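Local coordinates for protein xylosidase (Xanthomonas axonopodis pv. citri, PDB 6XN2) that probably hydrolyses xylo-oligosaccharides, as a family 43 glycoside hydrolase that binds xylose in a pocket beside a calcium ion, at residues D50-V55 and H308-F314; W118-A123 and I169-V173. One frame throughout, in Å; residues are numbered along the deposited sequence.

Following the chain from the N terminus, residues 50-55 come first, and their partner lies about 250 residues further on. Residues 118-123 follow and soon meet 169-173, closing the short loop of interaction 2. The chain then runs on to 308-314, which returns to 50-55 and closes the long loop of interaction 1. Interaction 2 thus lies wholly within interaction 1 along the sequence, and the two do not cross. Interaction 1 joins the sheet that starts with strand 47-56 to the one that starts with strand 310-314. Interaction 2 joins the sheets that begin at strands 121-125 and 172-175. The two contacts touch through 50-55 and 118-123, and both reach the bound xylose.

Interaction 1. Residues D50-V55 and H308-F314; sequences DPSAHV and HHSICLF. With CA (calcium ion), chain D; XYP (beta-D-xylopyranose), chain E; GOL (glycerol), chain K.
Strands 51-55 and 310-314 run side by side in nearly the same direction, 15° apart, with Ser52 opposite Ser310 and Val55 opposite Phe314. Side chains do much of the joining. The hydroxyl of Ser310 bridges the two strands. Its chi1 of 62° sets OG between its own backbone N and carbonyl carbon. OG donates to Pro51 O at 2.7 Å, from above the carbonyl plane. It also accepts from Ala53 N at 2.9 Å, so one buried hydroxyl links two backbone groups of the facing strand.

Further along, Cys312 packs its CB against Ala53 CB at 3.8 Å. Val55 CG2 touches Cys312 SG and then Phe314 CD1, the latter at 3.6 Å. These are the inner strands of two blades of the five-bladed beta-propeller of family 43: the N-terminal strand meets the blade that closes the ring.

At the start of both segments lies the sugar site. Asp50 sits over one face of the His308 ring, with CB 3.8 Å from the ring centroid in a CH-pi contact. Its OD1 lies over that face too. OD2 accepts a hydrogen bond from O4 of the xylose at 2.6 Å, and is also hydrogen-bonded to Ser65 OG. The His308 ring meets calcium at its edge, with NE2 2.6 Å from the ion. Six waters complete the metal shell. Water 2 carries it back to the strands, donating to Pro51 O, Ser52 OG and His309 O. Ser52 OG is further bonded to Pro120 O.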
ATOM      1  N   ASP A  50      -2.185  -4.553   4.925  1.00 24.77           N
ATOM      2  CA  ASP A  50      -1.743  -3.366   4.194  1.00 26.92           C
ATOM      3  C   ASP A  50      -0.834  -2.440   5.006  1.00 26.56           C
ATOM      4  O   ASP A  50      -1.165  -1.270   5.211  1.00 27.25           O
ATOM      5  CB  ASP A  50      -2.958  -2.571   3.731  1.00 24.50           C
ATOM      6  CG  ASP A  50      -4.069  -3.459   3.181  1.00 31.43           C
ATOM      7  OD1 ASP A  50      -3.785  -4.377   2.385  1.00 29.24           O
ATOM      8  OD2 ASP A  50      -5.233  -3.227   3.549  1.00 28.67           O
ATOM      9  N   PRO A  51       0.314  -2.952   5.468  1.00 28.51           N
ATOM     10  CA  PRO A  51       1.109  -2.135   6.393  1.00 26.59           C
ATOM     11  C   PRO A  51       1.827  -0.969   5.713  1.00 26.34           C
ATOM     12  O   PRO A  51       2.553  -1.180   4.745  1.00 28.03           O
ATOM     13  CB  PRO A  51       2.114  -3.140   6.955  1.00 28.20           C
ATOM     14  CG  PRO A  51       2.301  -4.125   5.844  1.00 26.49           C
ATOM     15  CD  PRO A  51       0.970  -4.233   5.145  1.00 27.51           C
ATOM     16  N   SER A  52       1.691   0.222   6.244  1.00 26.65           N
ATOM     17  CA  SER A  52       2.412   1.362   5.742  1.00 26.36           C
ATOM     18  C   SER A  52       3.344   1.805   6.851  1.00 29.82           C
ATOM     19  O   SER A  52       2.923   2.363   7.798  1.00 27.47           O
ATOM     20  CB  SER A  52       1.456   2.464   5.354  1.00 28.60           C
ATOM     21  OG  SER A  52       0.863   2.233   4.118  1.00 27.02           O
ATOM     22  N   ALA A  53       4.626   1.539   6.676  1.00 25.76           N
ATOM     23  CA  ALA A  53       5.608   1.832   7.734  1.00 29.82           C
ATOM     24  C   ALA A  53       6.306   3.160   7.497  1.00 30.65           C
ATOM     25  O   ALA A  53       6.703   3.430   6.390  1.00 23.83           O
ATOM     26  CB  ALA A  53       6.604   0.724   7.823  1.00 31.48           C
ATOM     27  N   HIS A  54       6.434   3.932   8.568  1.00 28.92           N
ATOM     28  CA  HIS A  54       7.134   5.231   8.493  1.00 31.30           C
ATOM     29  C   HIS A  54       7.989   5.424   9.741  1.00 29.62           C
ATOM     30  O   HIS A  54       7.647   4.903  10.756  1.00 24.60           O
ATOM     31  CB  HIS A  54       6.114   6.359   8.419  1.00 28.80           C
ATOM     32  CG  HIS A  54       5.363   6.407   7.143  1.00 29.42           C
ATOM     33  ND1 HIS A  54       5.720   7.222   6.130  1.00 28.22           N
ATOM     34  CD2 HIS A  54       4.272   5.756   6.727  1.00 28.67           C
ATOM     35  CE1 HIS A  54       4.894   7.064   5.141  1.00 32.46           C
ATOM     36  NE2 HIS A  54       4.015   6.173   5.473  1.00 27.34           N
ATOM     37  N   VAL A  55       9.076   6.160   9.601  1.00 27.02           N
ATOM     38  CA  VAL A  55       9.898   6.534  10.774  1.00 30.73           C
ATOM     39  C   VAL A  55       9.532   7.978  11.085  1.00 30.83           C
ATOM     40  O   VAL A  55       9.911   8.842  10.326  1.00 29.11           O
ATOM     41  CB  VAL A  55      11.402   6.396  10.530  1.00 32.83           C
ATOM     42  CG1 VAL A  55      12.166   7.056  11.652  1.00 31.63           C
ATOM     43  CG2 VAL A  55      11.812   4.949  10.396  1.00 29.11           C
ATOM     44  N   HIS A 308      -0.004  -6.940  -0.044  1.00 27.23           N
ATOM     45  CA  HIS A 308       0.150  -5.513   0.086  1.00 25.99           C
ATOM     46  C   HIS A 308       1.372  -5.222   0.920  1.00 29.13           C
ATOM     47  O   HIS A 308       1.701  -5.989   1.753  1.00 25.85           O
ATOM     48  CB  HIS A 308      -1.049  -4.970   0.795  1.00 28.84           C
ATOM     49  CG  HIS A 308      -1.391  -3.576   0.424  1.00 27.02           C
ATOM     50  ND1 HIS A 308      -2.367  -3.294  -0.482  1.00 29.39           N
ATOM     51  CD2 HIS A 308      -0.957  -2.394   0.889  1.00 28.16           C
ATOM     52  CE1 HIS A 308      -2.480  -1.996  -0.605  1.00 33.82           C
ATOM     53  NE2 HIS A 308      -1.631  -1.430   0.210  1.00 25.00           N
ATOM     54  N   HIS A 309       2.002  -4.081   0.728  1.00 25.41           N
ATOM     55  CA  HIS A 309       3.234  -3.844   1.426  1.00 29.10           C
ATOM     56  C   HIS A 309       3.723  -2.428   1.522  1.00 25.33           C
ATOM     57  O   HIS A 309       3.146  -1.550   0.988  1.00 26.15           O
ATOM     58  CB  HIS A 309       4.307  -4.510   0.588  1.00 25.72           C
ATOM     59  CG  HIS A 309       4.743  -3.674  -0.573  1.00 27.26           C
ATOM     60  ND1 HIS A 309       3.872  -3.229  -1.531  1.00 24.82           N
ATOM     61  CD2 HIS A 309       5.928  -3.105  -0.861  1.00 28.16           C
ATOM     62  CE1 HIS A 309       4.519  -2.480  -2.394  1.00 29.50           C
ATOM     63  NE2 HIS A 309       5.765  -2.382  -2.006  1.00 26.33           N
ATOM     64  N   SER A 310       4.755  -2.231   2.314  1.00 25.47           N
ATOM     65  CA  SER A 310       5.492  -0.985   2.264  1.00 28.91           C
ATOM     66  C   SER A 310       6.974  -1.293   2.424  1.00 28.17           C
ATOM     67  O   SER A 310       7.350  -2.394   2.830  1.00 29.62           O
ATOM     68  CB  SER A 310       4.998   0.000   3.325  1.00 27.46           C
ATOM     69  OG  SER A 310       5.180  -0.489   4.637  1.00 26.00           O
ATOM     70  N   ILE A 311       7.807  -0.321   2.080  1.00 28.81           N
ATOM     71  CA  ILE A 311       9.251  -0.451   2.209  1.00 27.10           C
ATOM     72  C   ILE A 311       9.791   0.754   2.965  1.00 29.99           C
ATOM     73  O   ILE A 311       9.563   1.904   2.575  1.00 29.72           O
ATOM     74  CB  ILE A 311       9.932  -0.566   0.837  1.00 25.02           C
ATOM     75  CG1 ILE A 311       9.533  -1.875   0.151  1.00 25.87           C
ATOM     76  CG2 ILE A 311      11.446  -0.441   0.982  1.00 28.92           C
ATOM     77  CD1 ILE A 311       9.905  -1.926  -1.314  1.00 28.10           C
ATOM     78  N   CYS A 312      10.483   0.489   4.062  1.00 26.36           N
ATOM     79  CA  CYS A 312      10.868   1.607   4.948  1.00 30.21           C
ATOM     80  C   CYS A 312      12.246   1.394   5.565  1.00 33.78           C
ATOM     81  O   CYS A 312      12.550   0.294   5.952  1.00 29.72           O
ATOM     82  CB  CYS A 312       9.854   1.664   6.077  1.00 30.22           C
ATOM     83  SG  CYS A 312      10.146   2.983   7.270  1.00 32.84           S
ATOM     84  N   LEU A 313      13.026   2.457   5.633  1.00 30.88           N
ATOM     85  CA  LEU A 313      14.369   2.401   6.241  1.00 35.70           C
ATOM     86  C   LEU A 313      14.249   2.749   7.720  1.00 34.60           C
ATOM     87  O   LEU A 313      13.679   3.771   8.027  1.00 36.15           O
ATOM     88  CB  LEU A 313      15.260   3.407   5.520  1.00 34.58           C
ATOM     89  CG  LEU A 313      16.677   3.551   6.057  1.00 34.90           C
ATOM     90  CD1 LEU A 313      17.407   2.232   6.001  1.00 36.75           C
ATOM     91  CD2 LEU A 313      17.425   4.601   5.273  1.00 36.30           C
ATOM     92  N   PHE A 314      14.745   1.873   8.582  1.00 34.83           N
ATOM     93  CA  PHE A 314      14.749   2.083  10.027  1.00 36.26           C
ATOM     94  C   PHE A 314      16.172   1.864  10.534  1.00 38.32           C
ATOM     95  O   PHE A 314      16.652   0.732  10.566  1.00 35.66           O
ATOM     96  CB  PHE A 314      13.778   1.127  10.721  1.00 34.32           C
ATOM     97  CG  PHE A 314      13.459   1.499  12.146  1.00 34.65           C
ATOM     98  CD1 PHE A 314      13.697   2.779  12.620  1.00 34.81           C
ATOM     99  CD2 PHE A 314      12.907   0.565  13.006  1.00 33.99           C
ATOM    100  CE1 PHE A 314      13.393   3.122  13.930  1.00 34.49           C
ATOM    101  CE2 PHE A 314      12.606   0.898  14.316  1.00 35.94           C
ATOM    102  CZ  PHE A 314      12.847   2.176  14.777  1.00 34.06           C
TER
HETATM  103 CA    CA D 401      -0.495   0.870   0.755  1.00 32.72          CA
HETATM  104  O1  XYP E 402      -8.062  -5.226  -2.522  1.00 38.05           O
HETATM  105  C1  XYP E 402      -7.454  -5.060  -1.262  1.00 41.49           C
HETATM  106  C2  XYP E 402      -7.106  -3.596  -1.092  1.00 41.04           C
HETATM  107  C3  XYP E 402      -6.837  -3.230   0.333  1.00 36.80           C
HETATM  108  C4  XYP E 402      -7.930  -3.769   1.231  1.00 39.65           C
HETATM  109  C5  XYP E 402      -8.058  -5.249   1.020  1.00 38.44           C
HETATM  110  O2  XYP E 402      -5.956  -3.217  -1.835  1.00 38.59           O
HETATM  111  O3  XYP E 402      -6.857  -1.834   0.288  1.00 35.56           O
HETATM  112  O4  XYP E 402      -7.596  -3.560   2.566  1.00 38.52           O
HETATM  113  O5  XYP E 402      -8.378  -5.528  -0.313  1.00 41.42           O
HETATM  114  C1  GOL K 408      10.304   6.626   6.641  1.00 29.64           C
HETATM  115  O1  GOL K 408      11.643   6.168   6.864  1.00 42.28           O
HETATM  116  C2  GOL K 408      10.228   8.079   6.229  1.00 27.08           C
HETATM  117  O2  GOL K 408      10.499   8.285   4.850  1.00 45.38           O
HETATM  118  C3  GOL K 408       8.973   8.779   6.648  1.00 33.46           C
HETATM  119  O3  GOL K 408       8.103   9.062   5.568  1.00 34.61           O
HETATM  120  O   HOH W   1      -1.436   0.668   3.206  1.00 22.45           O
HETATM  121  O   HOH W   2       1.257   0.086   2.517  1.00 30.72           O
HETATM  122  O   HOH W   3       0.532   3.144   1.479  1.00 28.69           O
HETATM  123  O   HOH W   4       1.463  -0.006  -0.794  1.00 29.54           O
HETATM  124  O   HOH W   5      -0.781   1.881  -1.658  1.00 23.62           O
HETATM  125  O   HOH W   6      -2.648   2.397   0.769  1.00 24.89           O

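Interaction 2. Residues W118-A123 and I169-V173; sequences WAPDAA and IDPAV. With XYP (beta-D-xylopyranose), chain E.
The Trp118 indole has the xylose over one face, with C4 of the sugar 3.6 Å above the ring plane and offset toward the rim. Ile169 CD1 lies in the ring plane at its edge, 4.0 Å from Trp118 CE3. Phe81 O takes the indole NE1 hydrogen bond, which helps to fix the rotation of the ring. The carboxylate of Asp170 takes two adjacent sugar hydroxyls. O3 donates to Asp170 OD1 at 2.8 Å, and O2 donates to Asp170 OD2 at 2.9 Å. Ala119 N donates to the same O3, and Ala119 CB lies 3.4 Å from Asp170 OD1. Water 6, a calcium ligand, bridges Ala119 O and Pro171 O.

Beyond the pocket, the segments become inner strands of two neighbouring propeller blades. Asp121 reaches across to the other strand, its CG anti to the backbone N (chi1 -161°). Val173 N donates to Asp121 OD2 at 2.8 Å, on the anti side and 26° out of the carboxylate plane. Water 7 joins the same oxygen to Val173 O. Ala123 CB then meets Val173 CG1 at 3.6 Å.

OD1 of Asp121 is bonded to His54 NE2 and, weakly, to Ala122 N. Hydrogen bonds thus reach both oxygens of this buried carboxylate, and the N-H and water donors would probably favour its ionised form. The carboxylate links one strand to the next and, through His54, to strand 47-56.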
ATOM      1  N   TRP A 118     -10.222   1.003   3.929  1.00 28.21           N
ATOM      2  CA  TRP A 118      -9.147   0.201   3.372  1.00 29.19           C
ATOM      3  C   TRP A 118      -7.731   0.729   3.574  1.00 30.21           C
ATOM      4  O   TRP A 118      -7.543   1.644   4.288  1.00 28.52           O
ATOM      5  CB  TRP A 118      -9.464  -0.123   1.916  1.00 30.08           C
ATOM      6  CG  TRP A 118     -10.592  -1.126   1.757  1.00 33.36           C
ATOM      7  CD1 TRP A 118     -11.391  -1.593   2.710  1.00 32.13           C
ATOM      8  CD2 TRP A 118     -10.995  -1.777   0.556  1.00 32.86           C
ATOM      9  NE1 TRP A 118     -12.272  -2.495   2.202  1.00 31.35           N
ATOM     10  CE2 TRP A 118     -12.043  -2.628   0.877  1.00 32.51           C
ATOM     11  CE3 TRP A 118     -10.555  -1.735  -0.755  1.00 31.42           C
ATOM     12  CZ2 TRP A 118     -12.656  -3.420  -0.058  1.00 34.19           C
ATOM     13  CZ3 TRP A 118     -11.169  -2.512  -1.671  1.00 30.34           C
ATOM     14  CH2 TRP A 118     -12.202  -3.339  -1.328  1.00 29.68           C
ATOM     15  N   ALA A 119      -6.760   0.105   2.937  1.00 29.60           N
ATOM     16  CA  ALA A 119      -5.350   0.422   3.051  1.00 28.14           C
ATOM     17  C   ALA A 119      -4.932   1.880   3.197  1.00 23.19           C
ATOM     18  O   ALA A 119      -4.917   2.572   2.265  1.00 23.75           O
ATOM     19  CB  ALA A 119      -4.616  -0.194   1.903  1.00 26.16           C
ATOM     20  N   PRO A 120      -4.487   2.281   4.379  1.00 23.84           N
ATOM     21  CA  PRO A 120      -4.128   3.672   4.583  1.00 25.23           C
ATOM     22  C   PRO A 120      -2.654   3.983   4.578  1.00 30.61           C
ATOM     23  O   PRO A 120      -1.848   3.123   4.445  1.00 25.89           O
ATOM     24  CB  PRO A 120      -4.632   3.907   5.987  1.00 27.07           C
ATOM     25  CG  PRO A 120      -4.328   2.641   6.657  1.00 26.35           C
ATOM     26  CD  PRO A 120      -4.505   1.559   5.645  1.00 25.94           C
ATOM     27  N   ASP A 121      -2.335   5.253   4.735  1.00 25.05           N
ATOM     28  CA  ASP A 121      -0.942   5.666   4.840  1.00 26.43           C
ATOM     29  C   ASP A 121      -0.878   6.938   5.667  1.00 25.02           C
ATOM     30  O   ASP A 121      -1.910   7.513   6.018  1.00 26.96           O
ATOM     31  CB  ASP A 121      -0.312   5.881   3.456  1.00 27.35           C
ATOM     32  CG  ASP A 121       1.213   5.865   3.500  1.00 25.12           C
ATOM     33  OD1 ASP A 121       1.774   5.540   4.570  1.00 28.38           O
ATOM     34  OD2 ASP A 121       1.850   6.173   2.470  1.00 27.50           O
ATOM     35  N   ALA A 122       0.327   7.382   5.987  1.00 27.18           N
ATOM     36  CA  ALA A 122       0.475   8.571   6.803  1.00 26.21           C
ATOM     37  C   ALA A 122       1.599   9.448   6.288  1.00 28.77           C
ATOM     38  O   ALA A 122       2.470   8.986   5.548  1.00 26.65           O
ATOM     39  CB  ALA A 122       0.717   8.188   8.255  1.00 25.95           C
ATOM     40  N   ALA A 123       1.555  10.717   6.677  1.00 28.97           N
ATOM     41  CA  ALA A 123       2.597  11.676   6.351  1.00 25.35           C
ATOM     42  C   ALA A 123       2.704  12.712   7.459  1.00 26.49           C
ATOM     43  O   ALA A 123       1.766  12.900   8.237  1.00 25.67           O
ATOM     44  CB  ALA A 123       2.312  12.358   5.013  1.00 26.36           C
ATOM     45  N   ILE A 169      -8.516   3.547  -4.646  1.00 26.31           N
ATOM     46  CA  ILE A 169      -8.001   3.245  -3.323  1.00 26.16           C
ATOM     47  C   ILE A 169      -6.503   3.274  -3.119  1.00 26.33           C
ATOM     48  O   ILE A 169      -5.800   3.819  -3.907  1.00 25.68           O
ATOM     49  CB  ILE A 169      -8.420   1.800  -2.979  1.00 28.04           C
ATOM     50  CG1 ILE A 169      -7.974   0.847  -4.061  1.00 27.99           C
ATOM     51  CG2 ILE A 169      -9.895   1.631  -2.913  1.00 28.58           C
ATOM     52  CD1 ILE A 169      -8.188  -0.604  -3.728  1.00 27.08           C
ATOM     53  N   ASP A 170      -6.069   2.766  -1.962  1.00 26.01           N
ATOM     54  CA  ASP A 170      -4.657   2.493  -1.686  1.00 27.58           C
ATOM     55  C   ASP A 170      -3.710   3.692  -1.784  1.00 24.32           C
ATOM     56  O   ASP A 170      -2.734   3.657  -2.543  1.00 24.22           O
ATOM     57  CB  ASP A 170      -4.177   1.381  -2.622  1.00 27.14           C
ATOM     58  CG  ASP A 170      -4.808   0.048  -2.293  1.00 32.44           C
ATOM     59  OD1 ASP A 170      -5.649   0.015  -1.358  1.00 27.25           O
ATOM     60  OD2 ASP A 170      -4.467  -0.964  -2.950  1.00 26.83           O
ATOM     61  N   PRO A 171      -3.945   4.716  -1.000  1.00 24.20           N
ATOM     62  CA  PRO A 171      -3.024   5.837  -1.089  1.00 28.36           C
ATOM     63  C   PRO A 171      -1.662   5.558  -0.520  1.00 24.75           C
ATOM     64  O   PRO A 171      -1.528   4.793   0.379  1.00 23.92           O
ATOM     65  CB  PRO A 171      -3.670   6.870  -0.195  1.00 24.30           C
ATOM     66  CG  PRO A 171      -4.406   6.083   0.793  1.00 25.01           C
ATOM     67  CD  PRO A 171      -4.925   4.906   0.053  1.00 25.23           C
ATOM     68  N   ALA A 172      -0.663   6.158  -1.122  1.00 24.28           N
ATOM     69  CA  ALA A 172       0.688   6.138  -0.564  1.00 25.71           C
ATOM     70  C   ALA A 172       1.270   7.534  -0.693  1.00 26.21           C
ATOM     71  O   ALA A 172       1.296   8.098  -1.788  1.00 24.48           O
ATOM     72  CB  ALA A 172       1.567   5.118  -1.280  1.00 25.14           C
ATOM     73  N   VAL A 173       1.727   8.100   0.418  1.00 24.32           N
ATOM     74  CA  VAL A 173       2.264   9.456   0.379  1.00 25.27           C
ATOM     75  C   VAL A 173       3.774   9.455   0.581  1.00 27.99           C
ATOM     76  O   VAL A 173       4.275   9.078   1.646  1.00 28.86           O
ATOM     77  CB  VAL A 173       1.616  10.359   1.429  1.00 25.78           C
ATOM     78  CG1 VAL A 173       2.282  11.720   1.425  1.00 23.36           C
ATOM     79  CG2 VAL A 173       0.134  10.489   1.146  1.00 26.36           C
TER
HETATM   80  O1  XYP E 402      -8.062  -5.226  -2.522  1.00 38.05           O
HETATM   81  C1  XYP E 402      -7.454  -5.060  -1.262  1.00 41.49           C
HETATM   82  C2  XYP E 402      -7.106  -3.596  -1.092  1.00 41.04           C
HETATM   83  C3  XYP E 402      -6.837  -3.230   0.333  1.00 36.80           C
HETATM   84  C4  XYP E 402      -7.930  -3.769   1.231  1.00 39.65           C
HETATM   85  C5  XYP E 402      -8.058  -5.249   1.020  1.00 38.44           C
HETATM   86  O2  XYP E 402      -5.956  -3.217  -1.835  1.00 38.59           O
HETATM   87  O3  XYP E 402      -6.857  -1.834   0.288  1.00 35.56           O
HETATM   88  O4  XYP E 402      -7.596  -3.560   2.566  1.00 38.52           O
HETATM   89  O5  XYP E 402      -8.378  -5.528  -0.313  1.00 41.42           O
HETATM   90  O   HOH W   6      -2.648   2.397   0.769  1.00 24.89           O
HETATM   91  O   HOH W   7       4.518   6.310   1.769  1.00 25.15           O
HETATM   92  O   HOH W   8       4.658  10.144   4.151  1.00 26.48           O